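HIAXHD3 (Humicola insolens, PDB 3ZXK) probably hydrolyses arabinofuranosyl side chains from xylan as a family 43 glycoside hydrolase, a scaffold also used to engineer added endo-xylanase activity. Local coordinates at residues A[32-37]-A[81-86]; A[38-43]-A[332-337]. One frame throughout, in Å; residues are numbered along the deposited sequence. Where two conformers were deposited one is given.

Interaction 1 (A[32-37]-A[81-86]); sequences SSSTFA and KGIWAS
F36 brings CE2 of its phenyl ring over the indole of W84, where two loops meet in the five-bladed beta-propeller typical of family 43 glycoside hydrolases. F36 CE2 sits 3.4 Å above one face of the indole, offset toward its rim, and lies 3.4 Å from W84 NE1. The phenyl and the five-membered ring have centroids 4.7 Å apart and planes inclined at 55°, an oblique meeting. Both rings start with CG beside the backbone N, chi1 -58° for F36 and -76° for W84, which brings their ends together although W84 CB heads off from the opposing loop; F36 CB still touches K81 O. F505 lies almost parallel to F36 and also meets W84, which lines the glycan pocket and touches bound xylopyranose, while the indole NE1 is hydrogen-bonded to V80 O.

Beneath the phenyl, I83 O stands 3.9 Å from the ring plane, over its centre, and the same oxygen accepts from F36 N. The return bond, I83 N to F36 O at 3.0 Å, completes a single antiparallel bridge. I83 and T35 run side by side, with I83 CD1 3.9 Å from T35 OG1.

W84 O accepts from S86 OG at 2.8 Å. Less certainly, one of two S34 conformers adds S34 OG from the opposite carbonyl face, a water joining that hydroxyl to S86 N.

Interaction 2 (A[38-43]-A[332-337]); sequences YSPGAP and HWEWNH
S39 and W335 form the backbone core of this contact, a short antiparallel ladder between strands 38-39 and 334-336. S39 N donates to W335 O at 2.9 Å and W335 N to S39 O at 2.7 Å, which makes them the hydrogen-bonded pair; Y38 and N336 are the neighbouring non-hydrogen-bonded pair, with CA atoms 4.9 Å apart. Y38 CA adds a CH...O contact to W335 O.

Van der Waals contacts flank the ladder. W335 turns the edge of its indole to S39 O, with CD1 3.2 Å away, while S39 CB rests 3.5 Å from H337 O. P40 follows a cis peptide bond, and the chain turns its corner at A42; P40 O comes 3.4 Å from E334 CG.

The charged group is E334, extended beyond CG. Its OE1 passes 3.6 Å from Y38 CB, and its OE2 borders P43 CG, the two side chains crossing at about a right angle. Salt bridges to R509 and R375 and a hydrogen bond from H58 satisfy this buried carboxylate.

Strand 38-39 thus serves as the outermost strand of a sheet otherwise built from the C-terminal concanavalin A-like domain, a beta-sandwich edge extended by a short strand from the family 43 domain, in the connection between two strands of one blade.

The two contacts share one continuous run of chain, 32-43, which faces 81-86 first and 332-337 next; their centres lie 10 Å apart. The run folds back on itself between them: T35 OG1 is 2.9 Å from A42 N and S33 N is 3.2 Å from P43 O, both probable hydrogen bonds, while T35 CG2 packs 3.4 Å from P43 CD. Interaction 1 reaches the bound glycan through W84, whose side chain is about 4 Å from a bound xylopyranose and about 8 Å from the arabinofuranose. Interaction 2 is part of the interface between the two domains. The glycan pocket also takes F469 and W502 from the C-terminal domain, so both domains contribute to it.

Interaction 1 (A[32-37]-A[81-86])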
loop_
_atom_site.group_PDB
_atom_site.type_symbol
_atom_site.label_atom_id
_atom_site.label_comp_id
_atom_site.label_asym_id
_atom_site.label_seq_id
_atom_site.Cartn_x
_atom_site.Cartn_y
_atom_site.Cartn_z
ATOM N N SER A 32 -5.694 7.534 -1.091
ATOM C CA SER A 32 -5.490 6.773 0.136
ATOM C C SER A 32 -5.595 5.276 -0.150
ATOM O O SER A 32 -6.513 4.861 -0.848
ATOM C CB SER A 32 -6.531 7.216 1.165
ATOM O OG SER A 32 -6.482 6.437 2.348
ATOM N N SER A 33 -4.685 4.470 0.400
ATOM C CA SER A 33 -4.638 3.022 0.131
ATOM C C SER A 33 -4.576 2.156 1.395
ATOM O O SER A 33 -4.407 2.683 2.519
ATOM C CB SER A 33 -3.517 2.647 -0.860
ATOM O OG SER A 33 -2.240 2.849 -0.282
ATOM N N SER A 34 -4.705 0.833 1.202
ATOM C CA SER A 34 -4.739 -0.114 2.319
ATOM C C SER A 34 -3.454 -0.896 2.476
ATOM O O SER A 34 -2.773 -1.246 1.490
ATOM C CB SER A 34 -5.871 -1.094 2.091
ATOM O OG SER A 34 -7.068 -0.379 1.945
ATOM N N THR A 35 -3.114 -1.168 3.737
ATOM C CA THR A 35 -1.799 -1.715 4.062
ATOM C C THR A 35 -1.790 -2.903 5.020
ATOM O O THR A 35 -0.733 -3.326 5.421
ATOM C CB THR A 35 -0.912 -0.627 4.691
ATOM O OG1 THR A 35 -1.732 0.213 5.518
ATOM C CG2 THR A 35 -0.251 0.255 3.587
ATOM N N PHE A 36 -2.953 -3.429 5.403
ATOM C CA PHE A 36 -2.963 -4.669 6.212
ATOM C C PHE A 36 -2.168 -4.470 7.516
ATOM O O PHE A 36 -2.474 -3.527 8.259
ATOM C CB PHE A 36 -2.587 -5.896 5.332
ATOM C CG PHE A 36 -3.542 -6.049 4.172
ATOM C CD1 PHE A 36 -3.375 -5.316 2.983
ATOM C CD2 PHE A 36 -4.699 -6.830 4.326
ATOM C CE1 PHE A 36 -4.318 -5.407 1.957
ATOM C CE2 PHE A 36 -5.642 -6.920 3.305
ATOM C CZ PHE A 36 -5.438 -6.216 2.122
ATOM N N ALA A 37 -1.176 -5.307 7.783
ATOM C CA ALA A 37 -0.391 -5.198 9.016
ATOM C C ALA A 37 0.924 -4.436 8.830
ATOM O O ALA A 37 1.765 -4.417 9.727
ATOM C CB ALA A 37 -0.145 -6.583 9.630
ATOM N N LYS A 81 -4.527 -9.072 8.417
ATOM C CA LYS A 81 -5.589 -8.371 9.127
ATOM C C LYS A 81 -5.373 -6.875 8.929
ATOM O O LYS A 81 -5.140 -6.441 7.807
ATOM C CB LYS A 81 -5.677 -8.827 10.591
ATOM C CG LYS A 81 -6.025 -10.324 10.718
ATOM C CD LYS A 81 -6.149 -10.724 12.170
ATOM C CE LYS A 81 -6.562 -12.172 12.317
ATOM N NZ LYS A 81 -6.408 -12.638 13.728
ATOM N N GLY A 82 -5.476 -6.088 9.991
ATOM C CA GLY A 82 -5.195 -4.663 9.896
ATOM C C GLY A 82 -6.070 -3.920 8.900
ATOM O O GLY A 82 -7.271 -4.146 8.840
ATOM N N ILE A 83 -5.453 -3.011 8.156
ATOM C CA ILE A 83 -6.192 -2.067 7.342
ATOM C C ILE A 83 -6.594 -2.670 6.005
ATOM O O ILE A 83 -5.756 -2.948 5.144
ATOM C CB ILE A 83 -5.383 -0.773 7.122
ATOM C CG1 ILE A 83 -5.141 -0.099 8.480
ATOM C CG2 ILE A 83 -6.078 0.152 6.112
ATOM C CD1 ILE A 83 -4.189 1.106 8.419
ATOM N N TRP A 84 -7.896 -2.923 5.895
ATOM C CA TRP A 84 -8.530 -3.327 4.642
ATOM C C TRP A 84 -9.076 -2.071 3.967
ATOM O O TRP A 84 -8.577 -0.955 4.217
ATOM C CB TRP A 84 -9.586 -4.381 4.917
ATOM C CG TRP A 84 -9.014 -5.748 5.199
ATOM C CD1 TRP A 84 -7.873 -6.069 5.931
ATOM C CD2 TRP A 84 -9.578 -7.027 4.778
ATOM N NE1 TRP A 84 -7.705 -7.432 6.015
ATOM C CE2 TRP A 84 -8.683 -8.071 5.313
ATOM C CE3 TRP A 84 -10.671 -7.398 4.002
ATOM C CZ2 TRP A 84 -8.909 -9.419 5.084
ATOM C CZ3 TRP A 84 -10.897 -8.758 3.774
ATOM C CH2 TRP A 84 -10.038 -9.750 4.305
ATOM N N ALA A 85 -10.060 -2.197 3.081
ATOM C CA ALA A 85 -10.563 -0.998 2.407
ATOM C C ALA A 85 -11.106 -0.001 3.419
ATOM O O ALA A 85 -11.969 -0.360 4.252
ATOM C CB ALA A 85 -11.626 -1.350 1.378
ATOM N N SER A 86 -10.577 1.216 3.343
ATOM C CA SER A 86 -10.898 2.288 4.289
ATOM C C SER A 86 -11.221 3.580 3.552
ATOM O O SER A 86 -11.547 3.545 2.360
ATOM C CB SER A 86 -9.739 2.415 5.276
ATOM O OG SER A 86 -9.477 1.140 5.854
HETATM O O HOH W 1 -8.452 1.918 1.684
#

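Interaction 2 (A[38-43]-A[332-337])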
loop_
_atom_site.group_PDB
_atom_site.type_symbol
_atom_site.label_atom_id
_atom_site.label_comp_id
_atom_site.label_asym_id
_atom_site.label_seq_id
_atom_site.Cartn_x
_atom_site.Cartn_y
_atom_site.Cartn_z
ATOM N N TYR A 38 1.094 -3.764 7.698
ATOM C CA TYR A 38 2.293 -2.930 7.493
ATOM C C TYR A 38 2.162 -1.596 8.245
ATOM O O TYR A 38 1.079 -1.064 8.397
ATOM C CB TYR A 38 2.560 -2.762 5.992
ATOM C CG TYR A 38 2.965 -4.110 5.364
ATOM C CD1 TYR A 38 4.275 -4.525 5.367
ATOM C CD2 TYR A 38 2.010 -4.973 4.783
ATOM C CE1 TYR A 38 4.656 -5.756 4.811
ATOM C CE2 TYR A 38 2.361 -6.196 4.229
ATOM C CZ TYR A 38 3.699 -6.587 4.233
ATOM O OH TYR A 38 4.088 -7.814 3.686
ATOM N N SER A 39 3.252 -1.128 8.808
ATOM C CA SER A 39 3.211 -0.012 9.764
ATOM C C SER A 39 4.351 0.968 9.467
ATOM O O SER A 39 5.520 0.572 9.504
ATOM C CB SER A 39 3.411 -0.578 11.174
ATOM O OG SER A 39 3.442 0.479 12.138
ATOM N N PRO A 40 4.068 2.258 9.232
ATOM C CA PRO A 40 2.805 2.958 9.325
ATOM C C PRO A 40 1.823 2.468 8.275
ATOM O O PRO A 40 2.216 1.915 7.242
ATOM C CB PRO A 40 3.190 4.439 9.065
ATOM C CG PRO A 40 4.456 4.365 8.305
ATOM C CD PRO A 40 5.175 3.173 8.872
ATOM N N GLY A 41 0.555 2.726 8.540
ATOM C CA GLY A 41 -0.506 2.286 7.652
ATOM C C GLY A 41 -1.196 3.429 6.937
ATOM O O GLY A 41 -1.051 4.594 7.320
ATOM N N ALA A 42 -1.971 3.059 5.908
ATOM C CA ALA A 42 -2.852 3.979 5.174
ATOM C C ALA A 42 -2.103 5.132 4.522
ATOM O O ALA A 42 -2.309 6.300 4.881
ATOM C CB ALA A 42 -4.012 4.492 6.037
ATOM N N PRO A 43 -1.245 4.818 3.552
ATOM C CA PRO A 43 -0.496 5.879 2.860
ATOM C C PRO A 43 -1.437 6.840 2.155
ATOM O O PRO A 43 -2.562 6.451 1.756
ATOM C CB PRO A 43 0.283 5.130 1.775
ATOM C CG PRO A 43 -0.069 3.712 1.891
ATOM C CD PRO A 43 -1.013 3.475 2.993
ATOM N N HIS A 332 8.232 6.004 1.598
ATOM C CA HIS A 332 8.219 4.693 0.918
ATOM C C HIS A 332 8.346 3.496 1.850
ATOM O O HIS A 332 8.000 2.368 1.471
ATOM C CB HIS A 332 9.335 4.616 -0.123
ATOM C CG HIS A 332 9.221 5.648 -1.195
ATOM N ND1 HIS A 332 8.375 5.527 -2.237
ATOM C CD2 HIS A 332 9.851 6.876 -1.339
ATOM C CE1 HIS A 332 8.449 6.619 -2.997
ATOM N NE2 HIS A 332 9.351 7.451 -2.445
ATOM N N TRP A 333 8.825 3.702 3.073
ATOM C CA TRP A 333 9.114 2.573 3.965
ATOM C C TRP A 333 7.999 2.271 4.905
ATOM O O TRP A 333 7.350 3.190 5.453
ATOM C CB TRP A 333 10.336 2.874 4.796
ATOM C CG TRP A 333 11.592 3.040 4.000
ATOM C CD1 TRP A 333 12.278 4.225 3.725
ATOM C CD2 TRP A 333 12.398 1.976 3.417
ATOM N NE1 TRP A 333 13.428 3.961 3.001
ATOM C CE2 TRP A 333 13.540 2.621 2.775
ATOM C CE3 TRP A 333 12.275 0.600 3.340
ATOM C CZ2 TRP A 333 14.530 1.886 2.116
ATOM C CZ3 TRP A 333 13.271 -0.132 2.679
ATOM C CH2 TRP A 333 14.374 0.506 2.078
ATOM N N GLU A 334 7.777 0.969 5.100
ATOM C CA GLU A 334 6.826 0.479 6.100
ATOM C C GLU A 334 7.355 -0.782 6.729
ATOM O O GLU A 334 7.873 -1.676 6.035
ATOM C CB GLU A 334 5.454 0.161 5.465
ATOM C CG GLU A 334 4.677 1.365 4.908
ATOM C CD GLU A 334 3.604 1.038 3.885
ATOM O OE1 GLU A 334 3.276 -0.152 3.635
ATOM O OE2 GLU A 334 3.047 2.002 3.308
ATOM N N TRP A 335 7.229 -0.877 8.041
ATOM C CA TRP A 335 7.650 -2.073 8.748
ATOM C C TRP A 335 6.639 -3.183 8.593
ATOM O O TRP A 335 5.463 -2.905 8.394
ATOM C CB TRP A 335 7.751 -1.767 10.224
ATOM C CG TRP A 335 8.711 -0.686 10.611
ATOM C CD1 TRP A 335 8.420 0.634 10.921
ATOM C CD2 TRP A 335 10.143 -0.847 10.841
ATOM N NE1 TRP A 335 9.572 1.308 11.275
ATOM C CE2 TRP A 335 10.638 0.471 11.240
ATOM C CE3 TRP A 335 11.052 -1.909 10.701
ATOM C CZ2 TRP A 335 11.971 0.689 11.546
ATOM C CZ3 TRP A 335 12.398 -1.676 11.002
ATOM C CH2 TRP A 335 12.844 -0.398 11.419
ATOM N N ASN A 336 7.083 -4.442 8.683
ATOM C CA ASN A 336 6.176 -5.586 8.812
ATOM C C ASN A 336 5.697 -5.651 10.276
ATOM O O ASN A 336 6.474 -5.982 11.158
ATOM C CB ASN A 336 6.909 -6.871 8.413
ATOM C CG ASN A 336 6.123 -8.108 8.791
ATOM O OD1 ASN A 336 4.894 -8.082 8.777
ATOM N ND2 ASN A 336 6.813 -9.175 9.157
ATOM N N HIS A 337 4.433 -5.290 10.533
ATOM C CA HIS A 337 3.893 -5.049 11.903
ATOM C C HIS A 337 4.556 -3.830 12.554
ATOM O O HIS A 337 5.517 -3.295 12.012
ATOM C CB HIS A 337 3.970 -6.304 12.804
ATOM C CG HIS A 337 3.086 -7.471 12.358
ATOM N ND1 HIS A 337 3.256 -8.135 11.198
ATOM C CD2 HIS A 337 2.036 -8.106 13.021
ATOM C CE1 HIS A 337 2.344 -9.125 11.105
ATOM N NE2 HIS A 337 1.623 -9.134 12.232
#